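Local coordinates for microtubule-associated protein 1A/1B, light chain 3 (Trypanosoma brucei brucei, PDB 3W1Y) that probably serves in autophagy as a ubiquitin-like protein of the ATG8 family, binding phosphatidylethanolamine and attaching to membranes through a lipidated C-terminus, at residues Y8-T13 with A20-S25; A119-P122 with L126-S129; F70-T75 with M79-A84. All coordinates share one frame; numbering follows the deposited sequence.

Interaction 1 (Y8-T13 with A20-S25); sequences YRYQYT and AKETES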
loop_
_atom_site.group_PDB
_atom_site.type_symbol
_atom_site.label_atom_id
_atom_site.label_comp_id
_atom_site.label_asym_id
_atom_site.label_seq_id
_atom_site.Cartn_x
_atom_site.Cartn_y
_atom_site.Cartn_z
ATOM N N TYR A 8 15.351 15.134 -7.649
ATOM C CA TYR A 8 13.976 15.196 -8.083
ATOM C C TYR A 8 13.818 16.272 -9.134
ATOM O O TYR A 8 14.444 17.344 -9.056
ATOM C CB TYR A 8 13.077 15.491 -6.877
ATOM C CG TYR A 8 12.906 14.281 -5.994
ATOM C CD1 TYR A 8 13.876 13.930 -5.038
ATOM C CD2 TYR A 8 11.782 13.465 -6.130
ATOM C CE1 TYR A 8 13.720 12.798 -4.242
ATOM C CE2 TYR A 8 11.624 12.337 -5.345
ATOM C CZ TYR A 8 12.594 12.009 -4.413
ATOM O OH TYR A 8 12.396 10.886 -3.639
ATOM N N ARG A 9 12.966 15.982 -10.108
ATOM C CA ARG A 9 12.647 16.923 -11.165
ATOM C C ARG A 9 12.222 18.304 -10.662
ATOM O O ARG A 9 12.699 19.316 -11.161
ATOM C CB ARG A 9 11.583 16.337 -12.074
ATOM C CG ARG A 9 11.406 17.156 -13.317
ATOM C CD ARG A 9 10.824 16.351 -14.469
ATOM N NE ARG A 9 10.641 17.271 -15.581
ATOM C CZ ARG A 9 9.703 18.205 -15.615
ATOM N NH1 ARG A 9 8.838 18.298 -14.614
ATOM N NH2 ARG A 9 9.629 19.033 -16.655
ATOM N N TYR A 10 11.359 18.332 -9.650
ATOM C CA TYR A 10 10.931 19.575 -8.982
ATOM C C TYR A 10 12.063 20.477 -8.469
ATOM O O TYR A 10 11.937 21.688 -8.503
ATOM C CB TYR A 10 9.992 19.250 -7.829
ATOM C CG TYR A 10 9.022 20.339 -7.488
ATOM C CD1 TYR A 10 7.907 20.582 -8.286
ATOM C CD2 TYR A 10 9.178 21.086 -6.341
ATOM C CE1 TYR A 10 6.991 21.586 -7.967
ATOM C CE2 TYR A 10 8.274 22.071 -6.002
ATOM C CZ TYR A 10 7.195 22.311 -6.825
ATOM O OH TYR A 10 6.317 23.268 -6.481
ATOM N N GLN A 11 13.157 19.888 -7.996
ATOM C CA GLN A 11 14.297 20.677 -7.544
ATOM C C GLN A 11 15.141 21.259 -8.680
ATOM O O GLN A 11 15.797 22.273 -8.491
ATOM C CB GLN A 11 15.183 19.868 -6.582
ATOM C CG GLN A 11 14.525 19.537 -5.267
ATOM C CD GLN A 11 15.270 18.439 -4.503
ATOM O OE1 GLN A 11 15.627 17.398 -5.066
ATOM N NE2 GLN A 11 15.490 18.663 -3.221
ATOM N N TYR A 12 15.117 20.641 -9.861
ATOM C CA TYR A 12 15.817 21.210 -11.015
ATOM C C TYR A 12 15.027 22.306 -11.690
ATOM O O TYR A 12 15.593 23.184 -12.316
ATOM C CB TYR A 12 16.161 20.129 -12.047
ATOM C CG TYR A 12 17.250 19.207 -11.584
ATOM C CD1 TYR A 12 16.934 18.027 -10.906
ATOM C CD2 TYR A 12 18.602 19.516 -11.788
ATOM C CE1 TYR A 12 17.922 17.156 -10.458
ATOM C CE2 TYR A 12 19.622 18.640 -11.331
ATOM C CZ TYR A 12 19.251 17.462 -10.663
ATOM O OH TYR A 12 20.199 16.567 -10.205
ATOM N N THR A 13 13.712 22.238 -11.605
ATOM C CA THR A 13 12.862 23.171 -12.368
ATOM C C THR A 13 12.296 24.279 -11.509
ATOM O O THR A 13 11.730 25.220 -12.040
ATOM C CB THR A 13 11.697 22.442 -13.128
ATOM O OG1 THR A 13 10.942 21.677 -12.193
ATOM C CG2 THR A 13 12.230 21.486 -14.158
ATOM N N ALA A 20 11.370 26.896 -0.954
ATOM C CA ALA A 20 11.413 27.336 0.446
ATOM C C ALA A 20 10.254 28.268 0.822
ATOM O O ALA A 20 9.689 28.140 1.897
ATOM C CB ALA A 20 12.762 28.016 0.782
ATOM N N LYS A 21 9.930 29.217 -0.057
ATOM C CA LYS A 21 8.796 30.129 0.152
ATOM C C LYS A 21 7.474 29.346 0.177
ATOM O O LYS A 21 6.638 29.529 1.055
ATOM C CB LYS A 21 8.787 31.228 -0.921
ATOM C CG LYS A 21 7.546 32.108 -0.927
ATOM C CD LYS A 21 7.621 33.255 0.089
ATOM C CE LYS A 21 6.217 33.737 0.492
ATOM N NZ LYS A 21 5.573 32.761 1.458
ATOM N N GLU A 22 7.309 28.451 -0.777
ATOM C CA GLU A 22 6.143 27.627 -0.818
ATOM C C GLU A 22 5.918 26.878 0.503
ATOM O O GLU A 22 4.813 26.906 1.047
ATOM C CB GLU A 22 6.231 26.677 -2.009
ATOM C CG GLU A 22 4.945 25.996 -2.322
ATOM C CD GLU A 22 5.037 25.045 -3.502
ATOM O OE1 GLU A 22 6.090 24.992 -4.186
ATOM O OE2 GLU A 22 4.032 24.342 -3.744
ATOM N N THR A 23 6.938 26.200 1.025
ATOM C CA THR A 23 6.758 25.435 2.286
ATOM C C THR A 23 6.665 26.327 3.543
ATOM O O THR A 23 5.997 25.954 4.507
ATOM C CB THR A 23 7.814 24.354 2.483
ATOM O OG1 THR A 23 9.092 24.981 2.657
ATOM C CG2 THR A 23 7.835 23.406 1.234
ATOM N N GLU A 24 7.345 27.473 3.511
ATOM C CA GLU A 24 7.197 28.516 4.529
ATOM C C GLU A 24 5.737 28.998 4.651
ATOM O O GLU A 24 5.185 29.071 5.748
ATOM C CB GLU A 24 8.108 29.707 4.212
ATOM C CG GLU A 24 7.929 30.879 5.148
ATOM C CD GLU A 24 8.714 32.137 4.744
ATOM O OE1 GLU A 24 9.032 32.350 3.537
ATOM O OE2 GLU A 24 8.995 32.931 5.668
ATOM N N SER A 25 5.113 29.329 3.530
ATOM C CA SER A 25 3.722 29.724 3.554
ATOM C C SER A 25 2.847 28.579 4.095
ATOM O O SER A 25 1.957 28.811 4.916
ATOM C CB SER A 25 3.257 30.087 2.147
ATOM O OG SER A 25 4.110 31.071 1.589
#
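Tyr10 and Glu22 face each other from separate backbones, one on the short helix 9-13 and the other on helix 16-29. Their CA atoms lie 12.4 Å apart; the backbones of residues 8-13 and 20-25 stay apart, and this contact is made through two long side chains. They come from opposite directions. In both residues CG sits anti to the backbone N (chi1 -153° in Tyr10, -167° in Glu22), and Glu22 runs on extended, which gives it the length to meet the phenol. Tyr10 OH donates to Glu22 OE1 at 2.9 Å, although the hydroxyl is crowded elsewhere in the model and its place is less sure. OE1 lies at the ring edge, in the ring plane, with the carboxylate turned 53° from that plane. The other oxygen, OE2, forms a salt bridge with Lys69. Tyrosine suits this place because its ring can be buried against Leu37 and Cys67 while its hydroxyl reaches a polar partner. At the start of helix 9-13, Glu39 accepts from the backbone N of Arg9 and Tyr10. Thus the pair links the two N-terminal helices that, throughout the ATG8 family, precede the ubiquitin-like core and pack on its sheet.

Interaction 2 (A119-P122 with L126-S129); sequences AKDP and LYVS
Asp121 meets the ring of Tyr127 at an edge: its CB lies near the ring plane, 3.7 Å from CE1. The carboxylate stands at 66° to the ring, so the two flat groups do not stack. A water also lies in the ring plane, at the edge, while the Tyr8 ring meets that of Tyr127 with the planes about 40° apart. Asp121 has CG anti to its own nitrogen (chi1 -165°), which carries the carboxylate alongside CD1 and CE1, and OD2 comes within 4.0 Å of Tyr127 CE1. The polar ends of both residues have their partners in the turn between the two segments, at Asp123: Asp121 OD1 accepts from the backbone N of Asp123, and Tyr127 OH is hydrogen-bonded to Asp123 OD2. The tyrosine therefore offers its ring edge, CD1 and CE1, to Asp121 and a hydroxyl that ties it to the same turn.

The water bridges the backbones. It donates to Ala119 O at 2.7 Å and accepts from Tyr127 N at 3.0 Å, joining a carbonyl at the end of a helix to an amide near the start of a strand. Nearby the contact is apolar: the methyl of Ala119, at the helix end, meets Leu126 CD1 with its CB 4.0 Å away, which suits two non-polar residues beside the sheet. Lys120 instead sends its amine away from the strand.

Residues 119-122 carry the chain from helix 112-119 toward strand 126-133. Leu126 and Val128 pair through their backbones with strand 33-40 in the sheet. Tyr127 touches Tyr10 and Gln11 of helix 9-13 and Arg19 of helix 16-29, while Pro122 packs on Phe16 of that same helix.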
loop_
_atom_site.group_PDB
_atom_site.type_symbol
_atom_site.label_atom_id
_atom_site.label_comp_id
_atom_site.label_asym_id
_atom_site.label_seq_id
_atom_site.Cartn_x
_atom_site.Cartn_y
_atom_site.Cartn_z
ATOM N N ALA A 119 13.729 13.408 7.630
ATOM C CA ALA A 119 14.013 13.267 6.185
ATOM C C ALA A 119 13.672 14.468 5.340
ATOM O O ALA A 119 13.880 14.452 4.137
ATOM C CB ALA A 119 13.337 11.984 5.585
ATOM N N LYS A 120 13.151 15.514 5.950
ATOM C CA LYS A 120 12.841 16.710 5.181
ATOM C C LYS A 120 14.073 17.286 4.497
ATOM O O LYS A 120 15.201 17.219 5.004
ATOM C CB LYS A 120 12.171 17.777 6.049
ATOM C CG LYS A 120 13.064 18.434 7.072
ATOM C CD LYS A 120 12.239 19.385 7.858
ATOM C CE LYS A 120 13.048 20.050 8.924
ATOM N NZ LYS A 120 12.115 20.872 9.746
ATOM N N ASP A 121 13.824 17.837 3.321
ATOM C CA ASP A 121 14.798 18.571 2.548
ATOM C C ASP A 121 15.057 19.938 3.183
ATOM O O ASP A 121 14.204 20.473 3.881
ATOM C CB ASP A 121 14.189 18.788 1.163
ATOM C CG ASP A 121 15.186 19.216 0.164
ATOM O OD1 ASP A 121 15.390 20.442 -0.029
ATOM O OD2 ASP A 121 15.790 18.309 -0.400
ATOM N N PRO A 122 16.240 20.523 2.937
ATOM C CA PRO A 122 16.411 21.922 3.347
ATOM C C PRO A 122 15.321 22.892 2.842
ATOM O O PRO A 122 15.102 23.936 3.472
ATOM C CB PRO A 122 17.782 22.296 2.754
ATOM C CG PRO A 122 18.505 20.998 2.644
ATOM C CD PRO A 122 17.477 19.954 2.353
ATOM N N LEU A 126 8.969 17.239 2.190
ATOM C CA LEU A 126 9.309 15.818 2.267
ATOM C C LEU A 126 9.177 15.248 0.839
ATOM O O LEU A 126 8.081 15.260 0.278
ATOM C CB LEU A 126 8.347 15.093 3.211
ATOM C CG LEU A 126 8.612 13.608 3.368
ATOM C CD1 LEU A 126 10.053 13.355 3.853
ATOM C CD2 LEU A 126 7.569 12.964 4.288
ATOM N N TYR A 127 10.304 14.825 0.253
ATOM C CA TYR A 127 10.336 14.267 -1.087
ATOM C C TYR A 127 10.065 12.763 -1.060
ATOM O O TYR A 127 10.632 12.043 -0.244
ATOM C CB TYR A 127 11.674 14.589 -1.758
ATOM C CG TYR A 127 11.701 16.025 -2.251
ATOM C CD1 TYR A 127 12.119 17.053 -1.421
ATOM C CD2 TYR A 127 11.260 16.346 -3.539
ATOM C CE1 TYR A 127 12.115 18.372 -1.855
ATOM C CE2 TYR A 127 11.260 17.649 -3.989
ATOM C CZ TYR A 127 11.688 18.666 -3.142
ATOM O OH TYR A 127 11.687 19.973 -3.582
ATOM N N VAL A 128 9.181 12.307 -1.942
ATOM C CA VAL A 128 8.757 10.922 -1.977
ATOM C C VAL A 128 8.714 10.440 -3.445
ATOM O O VAL A 128 8.186 11.138 -4.338
ATOM C CB VAL A 128 7.367 10.726 -1.301
ATOM C CG1 VAL A 128 6.876 9.300 -1.459
ATOM C CG2 VAL A 128 7.384 11.142 0.181
ATOM N N SER A 129 9.294 9.260 -3.683
ATOM C CA SER A 129 9.172 8.564 -4.943
ATOM C C SER A 129 8.065 7.547 -4.809
ATOM O O SER A 129 7.954 6.854 -3.796
ATOM C CB SER A 129 10.456 7.825 -5.295
ATOM O OG SER A 129 11.549 8.710 -5.276
HETATM O O HOH W 1 12.982 14.860 1.597
#

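Interaction 3 (F70-T75 with M79-A84); sequences FLLPET and MEFMMA
Phe70 and Phe81 join a strand to the helix that follows it in the ubiquitin-like, beta-grasp fold, where helix 78-88 packs across one face of the sheet. The short segments run roughly antiparallel, at 147°, with strand 70-73 and helix 79-84 having axes 10.0 Å apart.

The aromatic contact is T-shaped. Phe81 turns its edge to the face of Phe70, the planes standing at 85° and the ring centroids 5.5 Å apart. Phe81 CE1 lies over the rim of the Phe70 ring rather than its centre. A chi1 of 167° swings the Phe81 ring from the helix toward the strand. Phenylalanine suits both places, since each ring is buried and offers no polar group; Phe70 also makes a cation-pi contact with Arg88.

Aliphatic packing completes the interface. Leu72, two residues along the strand and pointing to the same side, crosses Phe81 at about a right angle and places CD1 3.8 Å from Phe81 CD1, while also touching Leu112 of helix 112-119. Ala84, one helical turn beyond Phe81, faces the strand with a methyl small enough for the Phe70 ring to come close. There, Phe70 CE2 lies 4.0 Å from Ala84 CB and 3.8 Å from Ala84 O, which sits at the ring edge near its plane.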
loop_
_atom_site.group_PDB
_atom_site.type_symbol
_atom_site.label_atom_id
_atom_site.label_comp_id
_atom_site.label_asym_id
_atom_site.label_seq_id
_atom_site.Cartn_x
_atom_site.Cartn_y
_atom_site.Cartn_z
ATOM N N PHE A 70 1.109 17.133 -1.595
ATOM C CA PHE A 70 0.108 16.890 -0.564
ATOM C C PHE A 70 0.478 17.768 0.609
ATOM O O PHE A 70 1.613 18.140 0.751
ATOM C CB PHE A 70 0.108 15.400 -0.139
ATOM C CG PHE A 70 -0.311 14.455 -1.229
ATOM C CD1 PHE A 70 0.584 14.054 -2.211
ATOM C CD2 PHE A 70 -1.619 13.985 -1.300
ATOM C CE1 PHE A 70 0.182 13.191 -3.252
ATOM C CE2 PHE A 70 -2.014 13.123 -2.331
ATOM C CZ PHE A 70 -1.098 12.728 -3.301
ATOM N N LEU A 71 -0.506 18.079 1.445
ATOM C CA LEU A 71 -0.290 18.740 2.713
ATOM C C LEU A 71 -1.066 17.947 3.763
ATOM O O LEU A 71 -2.281 18.066 3.884
ATOM C CB LEU A 71 -0.760 20.192 2.613
ATOM C CG LEU A 71 -0.469 21.116 3.788
ATOM C CD1 LEU A 71 1.033 21.170 4.109
ATOM C CD2 LEU A 71 -1.038 22.546 3.516
ATOM N N LEU A 72 -0.379 17.089 4.503
ATOM C CA LEU A 72 -1.101 16.133 5.337
ATOM C C LEU A 72 -0.774 16.308 6.806
ATOM O O LEU A 72 0.324 16.784 7.145
ATOM C CB LEU A 72 -0.824 14.703 4.870
ATOM C CG LEU A 72 -1.315 14.324 3.459
ATOM C CD1 LEU A 72 -0.987 12.868 3.131
ATOM C CD2 LEU A 72 -2.852 14.588 3.282
ATOM N N PRO A 73 -1.713 15.926 7.694
ATOM C CA PRO A 73 -1.429 16.072 9.141
ATOM C C PRO A 73 -0.149 15.336 9.595
ATOM O O PRO A 73 0.162 14.236 9.081
ATOM C CB PRO A 73 -2.696 15.489 9.822
ATOM C CG PRO A 73 -3.807 15.568 8.779
ATOM C CD PRO A 73 -3.053 15.337 7.438
ATOM N N GLU A 74 0.590 15.931 10.533
ATOM C CA GLU A 74 1.798 15.305 11.078
ATOM C C GLU A 74 1.482 13.967 11.761
ATOM O O GLU A 74 2.341 13.078 11.830
ATOM C CB GLU A 74 2.525 16.249 12.053
ATOM C CG GLU A 74 1.663 16.788 13.229
ATOM C CD GLU A 74 2.408 17.773 14.148
ATOM O OE1 GLU A 74 3.536 18.237 13.811
ATOM O OE2 GLU A 74 1.847 18.115 15.217
ATOM N N THR A 75 0.241 13.841 12.242
ATOM C CA THR A 75 -0.260 12.609 12.864
ATOM C C THR A 75 -0.813 11.535 11.872
ATOM O O THR A 75 -1.016 10.376 12.272
ATOM C CB THR A 75 -1.334 12.918 13.933
ATOM O OG1 THR A 75 -2.353 13.730 13.340
ATOM C CG2 THR A 75 -0.728 13.675 15.126
ATOM N N MET A 79 0.317 4.868 5.664
ATOM C CA MET A 79 -0.809 4.248 4.981
ATOM C C MET A 79 -1.841 5.278 4.490
ATOM O O MET A 79 -2.359 5.170 3.374
ATOM C CB MET A 79 -1.454 3.169 5.896
ATOM C CG MET A 79 -2.675 2.469 5.284
ATOM S SD MET A 79 -2.200 1.503 3.807
ATOM C CE MET A 79 -1.653 0.014 4.634
ATOM N N GLU A 80 -2.159 6.250 5.341
ATOM C CA GLU A 80 -3.128 7.291 4.979
ATOM C C GLU A 80 -2.642 8.104 3.791
ATOM O O GLU A 80 -3.403 8.366 2.862
ATOM C CB GLU A 80 -3.455 8.202 6.180
ATOM C CG GLU A 80 -4.543 7.615 7.070
ATOM C CD GLU A 80 -4.654 8.285 8.451
ATOM O OE1 GLU A 80 -5.781 8.706 8.809
ATOM O OE2 GLU A 80 -3.640 8.363 9.188
ATOM N N PHE A 81 -1.370 8.492 3.828
ATOM C CA PHE A 81 -0.716 9.113 2.684
ATOM C C PHE A 81 -0.847 8.265 1.426
ATOM O O PHE A 81 -1.220 8.773 0.373
ATOM C CB PHE A 81 0.762 9.391 3.000
ATOM C CG PHE A 81 1.589 9.741 1.799
ATOM C CD1 PHE A 81 1.214 10.751 0.941
ATOM C CD2 PHE A 81 2.767 9.061 1.541
ATOM C CE1 PHE A 81 1.974 11.061 -0.157
ATOM C CE2 PHE A 81 3.548 9.388 0.427
ATOM C CZ PHE A 81 3.139 10.376 -0.413
ATOM N N MET A 82 -0.547 6.983 1.540
ATOM C CA MET A 82 -0.618 6.098 0.398
ATOM C C MET A 82 -2.025 5.974 -0.171
ATOM O O MET A 82 -2.195 5.901 -1.389
ATOM C CB MET A 82 -0.077 4.731 0.754
ATOM C CG MET A 82 1.413 4.588 0.607
ATOM S SD MET A 82 1.827 3.080 1.489
ATOM C CE MET A 82 1.290 1.863 0.294
ATOM N N MET A 83 -3.023 5.960 0.706
ATOM C CA MET A 83 -4.422 5.984 0.273
ATOM C C MET A 83 -4.788 7.302 -0.372
ATOM O O MET A 83 -5.473 7.288 -1.370
ATOM C CB MET A 83 -5.391 5.658 1.413
ATOM C CG MET A 83 -5.122 4.285 2.028
ATOM S SD MET A 83 -5.963 4.128 3.618
ATOM C CE MET A 83 -7.564 3.455 3.042
ATOM N N ALA A 84 -4.314 8.430 0.161
ATOM C CA ALA A 84 -4.512 9.716 -0.524
ATOM C C ALA A 84 -3.895 9.743 -1.958
ATOM O O ALA A 84 -4.497 10.280 -2.896
ATOM C CB ALA A 84 -3.991 10.866 0.324
#

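How the interactions relate
Along the chain interaction 1 closes first, interaction 3 follows and interaction 2 comes last. Interactions 1 and 2 have centres about 10 Å apart and touch, notably where Tyr8 OH probably hydrogen-bonds Ser129 OG at 2.9 Å. Interactions 2 and 3, with centres about 14 Å apart, both reach the mixed four-stranded sheet and meet where Val128 CG1 lies 3.8 Å from Phe81 CE2. Interactions 1 and 3 do not touch, their nearest atoms being about 7 Å apart. Strand 126-133 thus connects interactions 1 and 3: Tyr127 meets the N-terminal helices, Val128 meets Phe81 of helix 78-88, so that both helical layers are built on one ubiquitin-like sheet.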